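Local coordinates for protein sawadee homeodomain homolog 1 (Arabidopsis thaliana, PDB 4IUP) that reads methylation of the histone H3 tail through its SAWADEE domain and takes part in RNA-directed DNA methylation together with RNA polymerase IV, at residues A[57-63]-A[130-134]. The protein carries 2 engineered substitutions. Sequence-based numbering, arbitrary orientation.
Sequences RERSIPV and CRRPE
R132 turns its side chain back towards E58: both NH1 (2.8 Å) and NH2 (2.9 Å) of R132 donate to the carbonyl O of E58, which lies nearly in the guanidinium plane. Bends at chi2 (-68°) and chi3 (-48°) fold the chain for this grip, and R132 NH1 also donates to S60 OG at 2.9 Å, a hydroxyl hydrogen-bonded to E7 as well. One guanidinium face carries the R57 side chain, whose own guanidinium stacks on it with planes 16° apart; salt bridges from R57 to E7 and D91 probably offset the like charges. P133 CD covers the opposite face. A lysine in place of R132 would probably lose the two-nitrogen grip on the E58 carbonyl and leave R57 without its flat partner. In the tandem-tudor SAWADEE fold, this junction pairs strand 56-62 antiparallel with strand 129-131, linking the strands on the cymal-4 side to those leading to the zinc site. Here I61 and R131 form a hydrogen-bonded pair; I61 N to R131 O and R131 N to I61 O are both 2.8 Å. The R131 side chain runs extended from CG to NE, crossing V63 CG2, its guanidinium then turned so that one face meets I61 CD1, while a water bridges R131 NE to P62 O.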
ATOM      1  N   ARG A  57       1.279   2.498   9.504  1.00  6.87           N
ATOM      2  CA  ARG A  57       2.513   3.044   8.941  1.00  6.98           C
ATOM      3  C   ARG A  57       2.245   4.365   8.246  1.00  6.45           C
ATOM      4  O   ARG A  57       1.092   4.713   7.981  1.00  7.60           O
ATOM      5  CB  ARG A  57       3.170   2.055   7.961  1.00  9.09           C
ATOM      6  CG  ARG A  57       2.354   1.798   6.692  1.00  8.83           C
ATOM      7  CD  ARG A  57       2.927   0.652   5.865  1.00 10.88           C
ATOM      8  NE  ARG A  57       2.191   0.507   4.609  1.00  7.46           N
ATOM      9  CZ  ARG A  57       2.257  -0.549   3.805  1.00  9.57           C
ATOM     10  NH1 ARG A  57       3.041  -1.581   4.107  1.00  7.84           N
ATOM     11  NH2 ARG A  57       1.536  -0.568   2.689  1.00  7.91           N
ATOM     12  N   GLU A  58       3.315   5.092   7.945  1.00  6.49           N
ATOM     13  CA  GLU A  58       3.200   6.317   7.164  1.00  9.15           C
ATOM     14  C   GLU A  58       2.592   5.977   5.805  1.00  7.61           C
ATOM     15  O   GLU A  58       2.902   4.937   5.221  1.00  8.58           O
ATOM     16  CB  GLU A  58       4.569   6.980   7.000  1.00 14.90           C
ATOM     17  CG  GLU A  58       4.524   8.389   6.422  1.00 22.93           C
ATOM     18  CD  GLU A  58       5.890   9.063   6.396  1.00 30.27           C
ATOM     19  OE1 GLU A  58       5.997  10.145   5.774  1.00 29.15           O
ATOM     20  OE2 GLU A  58       6.853   8.516   6.989  1.00 24.93           O
ATOM     21  N   ARG A  59       1.731   6.867   5.323  1.00  8.52           N
ATOM     22  CA  ARG A  59       0.941   6.644   4.118  1.00  8.37           C
ATOM     23  C   ARG A  59       1.839   6.478   2.902  1.00 11.99           C
ATOM     24  O   ARG A  59       2.853   7.167   2.774  1.00  6.49           O
ATOM     25  CB  ARG A  59      -0.015   7.816   3.916  1.00 11.08           C
ATOM     26  CG  ARG A  59      -1.093   7.609   2.852  1.00 14.71           C
ATOM     27  CD  ARG A  59      -2.135   8.721   2.923  1.00 12.17           C
ATOM     28  NE  ARG A  59      -2.908   8.671   4.166  1.00 14.99           N
ATOM     29  CZ  ARG A  59      -3.710   9.644   4.598  1.00 15.31           C
ATOM     30  NH1 ARG A  59      -3.852  10.763   3.890  1.00 16.37           N
ATOM     31  NH2 ARG A  59      -4.372   9.501   5.741  1.00 10.81           N
ATOM     32  N   SER A  60       1.459   5.548   2.028  1.00  7.37           N
ATOM     33  CA  SER A  60       2.157   5.312   0.766  1.00  7.32           C
ATOM     34  C   SER A  60       1.975   6.531  -0.140  1.00 10.54           C
ATOM     35  O   SER A  60       1.083   7.350   0.095  1.00  9.58           O
ATOM     36  CB  SER A  60       1.626   4.037   0.107  1.00  6.36           C
ATOM     37  OG  SER A  60       1.918   2.902   0.919  1.00  9.07           O
ATOM     38  N   ILE A  61       2.825   6.649  -1.159  1.00  7.42           N
ATOM     39  CA  ILE A  61       2.954   7.884  -1.937  1.00  7.98           C
ATOM     40  C   ILE A  61       2.809   7.614  -3.449  1.00  9.46           C
ATOM     41  O   ILE A  61       3.462   6.714  -3.972  1.00  9.09           O
ATOM     42  CB  ILE A  61       4.333   8.556  -1.653  1.00 10.54           C
ATOM     43  CG1 ILE A  61       4.498   8.849  -0.151  1.00 15.49           C
ATOM     44  CG2 ILE A  61       4.530   9.825  -2.500  1.00 12.18           C
ATOM     45  CD1 ILE A  61       5.906   9.270   0.264  1.00 14.65           C
ATOM     46  N   PRO A  62       1.956   8.394  -4.155  1.00 11.48           N
ATOM     47  CA  PRO A  62       1.860   8.214  -5.611  1.00  6.86           C
ATOM     48  C   PRO A  62       3.186   8.536  -6.313  1.00 10.11           C
ATOM     49  O   PRO A  62       3.959   9.370  -5.833  1.00 11.49           O
ATOM     50  CB  PRO A  62       0.779   9.221  -6.022  1.00 13.19           C
ATOM     51  CG  PRO A  62      -0.048   9.414  -4.770  1.00 14.02           C
ATOM     52  CD  PRO A  62       1.003   9.411  -3.674  1.00 10.66           C
ATOM     53  N   VAL A  63       3.450   7.857  -7.420  1.00  7.38           N
ATOM     54  CA  VAL A  63       4.668   8.078  -8.187  1.00  7.49           C
ATOM     55  C   VAL A  63       4.292   8.782  -9.489  1.00 11.50           C
ATOM     56  O   VAL A  63       3.426   8.312 -10.223  1.00 11.67           O
ATOM     57  CB  VAL A  63       5.406   6.747  -8.471  1.00  9.09           C
ATOM     58  CG1 VAL A  63       6.736   6.997  -9.189  1.00 12.11           C
ATOM     59  CG2 VAL A  63       5.668   5.984  -7.163  1.00 13.74           C
ATOM     60  N   CYS A 130       1.725   2.517  -5.499  1.00  7.25           N
ATOM     61  CA  CYS A 130       2.243   3.620  -4.682  1.00  7.20           C
ATOM     62  C   CYS A 130       3.500   3.182  -3.953  1.00  7.94           C
ATOM     63  O   CYS A 130       3.609   2.030  -3.546  1.00 10.07           O
ATOM     64  CB  CYS A 130       1.205   4.070  -3.656  1.00  9.57           C
ATOM     65  SG  CYS A 130      -0.085   5.152  -4.319  1.00 20.59           S
ATOM     66  N   ARG A 131       4.439   4.103  -3.769  1.00  7.55           N
ATOM     67  CA  ARG A 131       5.714   3.763  -3.143  1.00  7.33           C
ATOM     68  C   ARG A 131       5.675   3.995  -1.635  1.00  8.07           C
ATOM     69  O   ARG A 131       4.804   4.700  -1.132  1.00  9.61           O
ATOM     70  CB  ARG A 131       6.871   4.544  -3.786  1.00  7.58           C
ATOM     71  CG  ARG A 131       6.874   6.052  -3.490  1.00  9.92           C
ATOM     72  CD  ARG A 131       8.170   6.708  -3.958  1.00 13.31           C
ATOM     73  NE  ARG A 131       8.151   8.159  -3.755  1.00 12.82           N
ATOM     74  CZ  ARG A 131       8.531   8.774  -2.634  1.00 19.77           C
ATOM     75  NH1 ARG A 131       8.980   8.074  -1.595  1.00 13.35           N
ATOM     76  NH2 ARG A 131       8.472  10.097  -2.551  1.00 15.07           N
ATOM     77  N   ARG A 132       6.625   3.396  -0.927  1.00  7.97           N
ATOM     78  CA  ARG A 132       6.799   3.640   0.502  1.00  8.92           C
ATOM     79  C   ARG A 132       7.720   4.845   0.666  1.00 12.81           C
ATOM     80  O   ARG A 132       8.537   5.113  -0.225  1.00 13.21           O
ATOM     81  CB  ARG A 132       7.408   2.408   1.184  1.00 12.13           C
ATOM     82  CG  ARG A 132       6.577   1.116   1.064  1.00 12.53           C
ATOM     83  CD  ARG A 132       5.259   1.177   1.848  1.00  8.92           C
ATOM     84  NE  ARG A 132       5.472   1.679   3.208  1.00 10.25           N
ATOM     85  CZ  ARG A 132       4.795   2.677   3.770  1.00  8.35           C
ATOM     86  NH1 ARG A 132       3.818   3.298   3.115  1.00  6.46           N
ATOM     87  NH2 ARG A 132       5.095   3.055   5.005  1.00  8.22           N
ATOM     88  N   PRO A 133       7.589   5.581   1.788  1.00 13.53           N
ATOM     89  CA  PRO A 133       8.489   6.704   2.085  1.00 12.65           C
ATOM     90  C   PRO A 133       9.938   6.255   2.257  1.00 19.16           C
ATOM     91  O   PRO A 133      10.192   5.074   2.531  1.00 22.01           O
ATOM     92  CB  PRO A 133       7.968   7.234   3.428  1.00 15.04           C
ATOM     93  CG  PRO A 133       6.582   6.717   3.549  1.00 14.44           C
ATOM     94  CD  PRO A 133       6.574   5.402   2.844  1.00 11.50           C
ATOM     95  N   GLU A 134      10.864   7.204   2.100  1.00 26.70           N
ATOM     96  CA  GLU A 134      12.296   6.999   2.352  1.00 37.87           C
ATOM     97  C   GLU A 134      12.967   6.286   1.186  1.00 45.97           C
ATOM     98  O   GLU A 134      13.426   6.931   0.241  1.00 50.05           O
ATOM     99  CB  GLU A 134      12.533   6.268   3.690  1.00 36.93           C
ATOM    100  CG  GLU A 134      13.861   5.521   3.810  1.00 46.84           C
ATOM    101  CD  GLU A 134      14.920   6.306   4.559  1.00 57.02           C
ATOM    102  OE1 GLU A 134      15.984   6.586   3.966  1.00 57.54           O
ATOM    103  OE2 GLU A 134      14.693   6.641   5.742  1.00 61.31           O
TER
HETATM  104  O   HOH W   1       6.735   9.620  -5.513  1.00 15.72           O